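Local coordinates for CPXV203 protein (Cowpox virus, PDB 4HKJ) that probably binds host MHC class I molecules and holds them back from the cell surface, helping the virus escape T cells, at residues T14-A25 and N142-E153. Residues are numbered along the deposited sequence; the frame is centred on the assembly and turned at random.
Sequences TWKLKIGMCIQA and NHLGVNYSFMNE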
ATOM      1  N   THR D  14      15.390 -23.122   7.015  1.00 74.12           N
ATOM      2  CA  THR D  14      14.427 -22.549   7.949  1.00 64.98           C
ATOM      3  C   THR D  14      13.420 -21.673   7.214  1.00 61.20           C
ATOM      4  O   THR D  14      13.743 -20.560   6.805  1.00 61.29           O
ATOM      5  CB  THR D  14      15.121 -21.697   9.028  1.00 62.95           C
ATOM      6  OG1 THR D  14      16.145 -22.468   9.671  1.00 74.19           O
ATOM      7  CG2 THR D  14      14.114 -21.228  10.069  1.00 50.77           C
ATOM      8  N   TRP D  15      12.201 -22.177   7.048  1.00 57.94           N
ATOM      9  CA  TRP D  15      11.151 -21.427   6.366  1.00 61.76           C
ATOM     10  C   TRP D  15      10.164 -20.807   7.350  1.00 61.12           C
ATOM     11  O   TRP D  15       9.712 -21.465   8.285  1.00 64.26           O
ATOM     12  CB  TRP D  15      10.421 -22.322   5.364  1.00 57.68           C
ATOM     13  CG  TRP D  15      11.199 -22.560   4.109  1.00 60.32           C
ATOM     14  CD1 TRP D  15      12.304 -23.347   3.967  1.00 68.39           C
ATOM     15  CD2 TRP D  15      10.932 -22.006   2.815  1.00 55.50           C
ATOM     16  NE1 TRP D  15      12.743 -23.317   2.665  1.00 67.74           N
ATOM     17  CE2 TRP D  15      11.917 -22.501   1.938  1.00 57.20           C
ATOM     18  CE3 TRP D  15       9.955 -21.143   2.313  1.00 65.95           C
ATOM     19  CZ2 TRP D  15      11.953 -22.160   0.587  1.00 58.70           C
ATOM     20  CZ3 TRP D  15       9.993 -20.804   0.972  1.00 75.12           C
ATOM     21  CH2 TRP D  15      10.985 -21.312   0.125  1.00 72.27           C
ATOM     22  N   LYS D  16       9.836 -19.537   7.135  1.00 40.30           N
ATOM     23  CA  LYS D  16       8.916 -18.829   8.017  1.00 48.17           C
ATOM     24  C   LYS D  16       7.697 -18.302   7.266  1.00 58.14           C
ATOM     25  O   LYS D  16       7.804 -17.844   6.127  1.00 62.25           O
ATOM     26  CB  LYS D  16       9.631 -17.680   8.731  1.00 50.08           C
ATOM     27  CG  LYS D  16      10.807 -18.123   9.581  1.00 56.84           C
ATOM     28  CD  LYS D  16      11.300 -17.004  10.481  1.00 64.37           C
ATOM     29  CE  LYS D  16      12.412 -17.493  11.396  1.00 76.66           C
ATOM     30  NZ  LYS D  16      12.873 -16.430  12.331  1.00 84.51           N
ATOM     31  N   LEU D  17       6.538 -18.368   7.914  1.00 55.51           N
ATOM     32  CA  LEU D  17       5.295 -17.907   7.310  1.00 52.54           C
ATOM     33  C   LEU D  17       4.618 -16.835   8.155  1.00 57.27           C
ATOM     34  O   LEU D  17       4.394 -17.020   9.351  1.00 62.19           O
ATOM     35  CB  LEU D  17       4.334 -19.078   7.099  1.00 48.69           C
ATOM     36  CG  LEU D  17       2.933 -18.722   6.586  1.00 47.34           C
ATOM     37  CD1 LEU D  17       3.008 -18.030   5.234  1.00 44.05           C
ATOM     38  CD2 LEU D  17       2.055 -19.961   6.511  1.00 48.13           C
ATOM     39  N   LYS D  18       4.297 -15.711   7.521  1.00 50.52           N
ATOM     40  CA  LYS D  18       3.570 -14.639   8.185  1.00 45.76           C
ATOM     41  C   LYS D  18       2.420 -14.151   7.317  1.00 53.84           C
ATOM     42  O   LYS D  18       2.628 -13.703   6.190  1.00 58.50           O
ATOM     43  CB  LYS D  18       4.495 -13.470   8.512  1.00 47.78           C
ATOM     44  CG  LYS D  18       3.771 -12.271   9.106  1.00 61.71           C
ATOM     45  CD  LYS D  18       4.717 -11.109   9.355  1.00 82.44           C
ATOM     46  CE  LYS D  18       5.794 -11.478  10.361  1.00 95.00           C
ATOM     47  NZ  LYS D  18       6.713 -10.337  10.620  1.00 95.19           N
ATOM     48  N   ILE D  19       1.205 -14.245   7.846  1.00 57.33           N
ATOM     49  CA  ILE D  19       0.032 -13.720   7.160  1.00 57.61           C
ATOM     50  C   ILE D  19      -0.560 -12.555   7.946  1.00 61.74           C
ATOM     51  O   ILE D  19      -1.048 -12.732   9.062  1.00 61.95           O
ATOM     52  CB  ILE D  19      -1.048 -14.799   6.965  1.00 51.25           C
ATOM     53  CG1 ILE D  19      -0.492 -15.976   6.162  1.00 55.79           C
ATOM     54  CG2 ILE D  19      -2.265 -14.210   6.270  1.00 49.44           C
ATOM     55  CD1 ILE D  19      -1.519 -17.047   5.854  1.00 35.19           C
ATOM     56  N   GLY D  20      -0.507 -11.363   7.360  1.00 63.37           N
ATOM     57  CA  GLY D  20      -1.085 -10.185   7.976  1.00 62.03           C
ATOM     58  C   GLY D  20      -2.436  -9.864   7.368  1.00 63.43           C
ATOM     59  O   GLY D  20      -2.654 -10.087   6.178  1.00 59.65           O
HETATM   60  N   MSE D  21      -3.347  -9.344   8.184  1.00 58.77           N
HETATM   61  CA  MSE D  21      -4.688  -9.014   7.715  1.00 46.41           C
HETATM   62  C   MSE D  21      -5.275  -7.838   8.487  1.00 49.13           C
HETATM   63  O   MSE D  21      -5.467  -7.915   9.700  1.00 53.17           O
HETATM   64  CB  MSE D  21      -5.605 -10.231   7.825  1.00 43.10           C
HETATM   65  CG  MSE D  21      -7.029  -9.980   7.363  1.00 49.91           C
HETATM   66 SE   MSE D  21      -8.111 -11.603   7.335  1.00 96.85          SE
HETATM   67  CE  MSE D  21      -6.999 -12.677   6.145  1.00139.89           C
ATOM     68  N   CYS D  22      -5.552  -6.747   7.778  1.00 47.15           N
ATOM     69  CA  CYS D  22      -6.115  -5.554   8.398  1.00 52.37           C
ATOM     70  C   CYS D  22      -7.609  -5.447   8.111  1.00 52.91           C
ATOM     71  O   CYS D  22      -8.028  -5.406   6.954  1.00 60.16           O
ATOM     72  CB  CYS D  22      -5.391  -4.296   7.908  1.00 51.16           C
ATOM     73  SG  CYS D  22      -5.913  -2.761   8.719  1.00 60.18           S
ATOM     74  N   ILE D  23      -8.406  -5.406   9.172  1.00 50.37           N
ATOM     75  CA  ILE D  23      -9.854  -5.307   9.040  1.00 56.41           C
ATOM     76  C   ILE D  23     -10.350  -3.969   9.577  1.00 61.09           C
ATOM     77  O   ILE D  23     -10.090  -3.619  10.728  1.00 72.29           O
ATOM     78  CB  ILE D  23     -10.566  -6.442   9.802  1.00 58.03           C
ATOM     79  CG1 ILE D  23      -9.863  -7.779   9.560  1.00 56.05           C
ATOM     80  CG2 ILE D  23     -12.028  -6.519   9.396  1.00 64.37           C
ATOM     81  CD1 ILE D  23     -10.437  -8.925  10.365  1.00 42.96           C
ATOM     82  N   GLN D  24     -11.060  -3.220   8.738  1.00 54.44           N
ATOM     83  CA  GLN D  24     -11.617  -1.937   9.153  1.00 60.11           C
ATOM     84  C   GLN D  24     -13.124  -2.037   9.375  1.00 61.47           C
ATOM     85  O   GLN D  24     -13.855  -2.549   8.526  1.00 72.51           O
ATOM     86  CB  GLN D  24     -11.299  -0.845   8.127  1.00 51.43           C
ATOM     87  CG  GLN D  24     -11.789   0.542   8.523  1.00 54.57           C
ATOM     88  CD  GLN D  24     -11.398   1.612   7.524  1.00 62.67           C
ATOM     89  OE1 GLN D  24     -11.425   1.390   6.314  1.00 60.17           O
ATOM     90  NE2 GLN D  24     -11.027   2.784   8.030  1.00 70.75           N
ATOM     91  N   ALA D  25     -13.579  -1.542  10.521  1.00 55.24           N
ATOM     92  CA  ALA D  25     -14.985  -1.625  10.896  1.00 75.61           C
ATOM     93  C   ALA D  25     -15.849  -0.685  10.063  1.00 78.14           C
ATOM     94  O   ALA D  25     -15.392   0.367   9.620  1.00 72.76           O
ATOM     95  CB  ALA D  25     -15.154  -1.326  12.377  1.00 81.35           C
ATOM     96  N   ASN D 142     -15.662  -2.558   6.524  1.00 64.70           N
ATOM     97  CA  ASN D 142     -15.517  -1.523   5.506  1.00 71.60           C
ATOM     98  C   ASN D 142     -14.419  -1.827   4.491  1.00 67.79           C
ATOM     99  O   ASN D 142     -14.572  -1.556   3.299  1.00 57.88           O
ATOM    100  CB  ASN D 142     -15.258  -0.165   6.161  1.00 60.46           C
ATOM    101  CG  ASN D 142     -15.465   0.990   5.206  1.00 67.72           C
ATOM    102  OD1 ASN D 142     -16.254   0.897   4.265  1.00 65.14           O
ATOM    103  ND2 ASN D 142     -14.755   2.087   5.438  1.00 71.50           N
ATOM    104  N   HIS D 143     -13.312  -2.386   4.969  1.00 61.52           N
ATOM    105  CA  HIS D 143     -12.194  -2.737   4.098  1.00 62.03           C
ATOM    106  C   HIS D 143     -11.334  -3.846   4.701  1.00 56.58           C
ATOM    107  O   HIS D 143     -11.186  -3.935   5.919  1.00 59.89           O
ATOM    108  CB  HIS D 143     -11.331  -1.507   3.807  1.00 51.46           C
ATOM    109  CG  HIS D 143     -10.229  -1.765   2.827  1.00 49.80           C
ATOM    110  ND1 HIS D 143      -9.017  -2.306   3.196  1.00 50.39           N
ATOM    111  CD2 HIS D 143     -10.159  -1.562   1.490  1.00 76.01           C
ATOM    112  CE1 HIS D 143      -8.247  -2.424   2.129  1.00 58.35           C
ATOM    113  NE2 HIS D 143      -8.916  -1.979   1.081  1.00 68.33           N
ATOM    114  N   LEU D 144     -10.769  -4.686   3.837  1.00 46.65           N
ATOM    115  CA  LEU D 144      -9.905  -5.777   4.275  1.00 44.09           C
ATOM    116  C   LEU D 144      -8.668  -5.894   3.388  1.00 42.61           C
ATOM    117  O   LEU D 144      -8.776  -6.032   2.169  1.00 65.37           O
ATOM    118  CB  LEU D 144     -10.675  -7.102   4.287  1.00 44.51           C
ATOM    119  CG  LEU D 144      -9.981  -8.335   4.868  1.00 50.14           C
ATOM    120  CD1 LEU D 144     -10.963  -9.150   5.693  1.00 43.32           C
ATOM    121  CD2 LEU D 144      -9.377  -9.198   3.772  1.00 57.95           C
ATOM    122  N   GLY D 145      -7.494  -5.836   4.009  1.00 59.40           N
ATOM    123  CA  GLY D 145      -6.241  -5.995   3.295  1.00 49.67           C
ATOM    124  C   GLY D 145      -5.472  -7.193   3.813  1.00 49.48           C
ATOM    125  O   GLY D 145      -5.550  -7.524   4.995  1.00 58.15           O
ATOM    126  N   VAL D 146      -4.734  -7.851   2.925  1.00 56.72           N
ATOM    127  CA  VAL D 146      -3.974  -9.043   3.297  1.00 61.51           C
ATOM    128  C   VAL D 146      -2.527  -8.961   2.825  1.00 64.26           C
ATOM    129  O   VAL D 146      -2.261  -8.799   1.635  1.00 60.88           O
ATOM    130  CB  VAL D 146      -4.601 -10.321   2.723  1.00 56.05           C
ATOM    131  CG1 VAL D 146      -3.734 -11.533   3.036  1.00 35.28           C
ATOM    132  CG2 VAL D 146      -6.006 -10.516   3.259  1.00 53.23           C
ATOM    133  N   ASN D 147      -1.592  -9.082   3.763  1.00 66.45           N
ATOM    134  CA  ASN D 147      -0.183  -9.153   3.407  1.00 68.49           C
ATOM    135  C   ASN D 147       0.342 -10.570   3.597  1.00 64.52           C
ATOM    136  O   ASN D 147      -0.056 -11.269   4.529  1.00 62.43           O
ATOM    137  CB  ASN D 147       0.639  -8.151   4.216  1.00 80.18           C
ATOM    138  CG  ASN D 147       1.737  -7.506   3.393  1.00 98.49           C
ATOM    139  OD1 ASN D 147       1.519  -6.485   2.739  1.00109.26           O
ATOM    140  ND2 ASN D 147       2.924  -8.101   3.418  1.00101.09           N
ATOM    141  N   TYR D 148       1.229 -10.989   2.704  1.00 66.69           N
ATOM    142  CA  TYR D 148       1.687 -12.373   2.670  1.00 58.56           C
ATOM    143  C   TYR D 148       3.204 -12.462   2.518  1.00 64.10           C
ATOM    144  O   TYR D 148       3.801 -11.768   1.694  1.00 74.39           O
ATOM    145  CB  TYR D 148       0.964 -13.129   1.549  1.00 55.13           C
ATOM    146  CG  TYR D 148       1.749 -14.252   0.907  1.00 57.46           C
ATOM    147  CD1 TYR D 148       2.020 -15.424   1.598  1.00 63.97           C
ATOM    148  CD2 TYR D 148       2.188 -14.148  -0.407  1.00 48.87           C
ATOM    149  CE1 TYR D 148       2.726 -16.454   1.007  1.00 78.87           C
ATOM    150  CE2 TYR D 148       2.892 -15.172  -1.009  1.00 59.73           C
ATOM    151  CZ  TYR D 148       3.160 -16.322  -0.297  1.00 85.05           C
ATOM    152  OH  TYR D 148       3.862 -17.347  -0.888  1.00102.56           O
ATOM    153  N   SER D 149       3.819 -13.315   3.331  1.00 61.07           N
ATOM    154  CA  SER D 149       5.266 -13.496   3.312  1.00 56.20           C
ATOM    155  C   SER D 149       5.642 -14.930   3.670  1.00 59.32           C
ATOM    156  O   SER D 149       5.282 -15.429   4.737  1.00 67.74           O
ATOM    157  CB  SER D 149       5.938 -12.515   4.274  1.00 50.60           C
ATOM    158  OG  SER D 149       7.350 -12.631   4.213  1.00 70.38           O
ATOM    159  N   PHE D 150       6.370 -15.587   2.772  1.00 49.64           N
ATOM    160  CA  PHE D 150       6.738 -16.986   2.955  1.00 52.68           C
ATOM    161  C   PHE D 150       8.065 -17.287   2.264  1.00 56.26           C
ATOM    162  O   PHE D 150       8.107 -17.501   1.052  1.00 58.04           O
ATOM    163  CB  PHE D 150       5.635 -17.893   2.401  1.00 60.60           C
ATOM    164  CG  PHE D 150       5.796 -19.343   2.761  1.00 74.45           C
ATOM    165  CD1 PHE D 150       5.900 -19.730   4.085  1.00 75.97           C
ATOM    166  CD2 PHE D 150       5.820 -20.318   1.779  1.00 82.47           C
ATOM    167  CE1 PHE D 150       6.038 -21.062   4.425  1.00 73.29           C
ATOM    168  CE2 PHE D 150       5.958 -21.655   2.113  1.00 83.30           C
ATOM    169  CZ  PHE D 150       6.067 -22.026   3.438  1.00 75.16           C
HETATM  170  N   MSE D 151       9.144 -17.301   3.039  1.00 52.15           N
HETATM  171  CA  MSE D 151      10.479 -17.540   2.501  1.00 54.65           C
HETATM  172  C   MSE D 151      11.450 -17.960   3.596  1.00 55.61           C
HETATM  173  O   MSE D 151      11.138 -17.865   4.780  1.00 55.45           O
HETATM  174  CB  MSE D 151      11.000 -16.287   1.796  1.00 59.00           C
HETATM  175  CG  MSE D 151      10.971 -15.038   2.659  1.00 58.82           C
HETATM  176 SE   MSE D 151      11.469 -13.429   1.678  1.00145.38          SE
HETATM  177  CE  MSE D 151      11.065 -12.105   3.053  1.00 81.73           C
ATOM    178  N   ASN D 152      12.627 -18.427   3.194  1.00 58.81           N
ATOM    179  CA  ASN D 152      13.639 -18.851   4.156  1.00 58.43           C
ATOM    180  C   ASN D 152      14.510 -17.700   4.650  1.00 63.04           C
ATOM    181  O   ASN D 152      14.464 -16.597   4.105  1.00 72.01           O
ATOM    182  CB  ASN D 152      14.498 -19.989   3.591  1.00 64.87           C
ATOM    183  CG  ASN D 152      15.078 -19.664   2.228  1.00 74.03           C
ATOM    184  OD1 ASN D 152      15.249 -18.499   1.872  1.00 84.71           O
ATOM    185  ND2 ASN D 152      15.389 -20.701   1.458  1.00 69.68           N
ATOM    186  N   GLU D 153      15.302 -17.965   5.686  1.00 59.71           N
ATOM    187  CA  GLU D 153      16.115 -16.930   6.318  1.00 61.81           C
ATOM    188  C   GLU D 153      17.216 -16.391   5.409  1.00 67.87           C
ATOM    189  O   GLU D 153      17.669 -15.261   5.581  1.00 77.99           O
ATOM    190  CB  GLU D 153      16.719 -17.445   7.626  1.00 80.31           C
ATOM    191  CG  GLU D 153      15.720 -17.553   8.765  1.00 91.19           C
ATOM    192  CD  GLU D 153      15.152 -16.206   9.164  1.00101.50           C
ATOM    193  OE1 GLU D 153      15.900 -15.394   9.746  1.00105.57           O
ATOM    194  OE2 GLU D 153      13.959 -15.959   8.891  1.00103.35           O
TER
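Trp15 lays the face of its indole over Asn152, whose CB sits 3.9 Å from the centroid of the five-membered ring in a CH-pi contact. The torsion that sets CG beside the backbone N (chi1 -76°) swings this broad ring across to strand 141-152, where CE3 also reaches over a face of the Phe150 ring, 4.0 Å from its CE2. Phe150 meets Leu17 CB through CD1 at 3.5 Å, and Trp15, Leu17 and Phe150 form an apolar cluster near this end of the antiparallel ladder. Asn152 suits the N-cap before helix 153-158 because its short amide can accept from a backbone N at the helix start, here OD1 from Glu155 N. Further along the same face, the selenomethionine Met21 bends at chi3 (-57°), bringing CE to Val146 CG2 at 3.7 Å, while its SE meets Leu144 CD1. The other face is more polar: extended Lys16 passes across the Glu153 carboxylate, NZ to OE2 3.6 Å in a long salt bridge, and Glu153 OE1 pairs with Arg156. Cys22 on this face is disulfide-bonded to Cys169. Within this chain, strand 141-152 is the outermost of its sheet, with 15-25 between it and 81-88; Ile19, Met21, Leu144 and Val146 pack against strands 103-110, 119-126 and 131-137 of the second sheet, forming a beta-sandwich core.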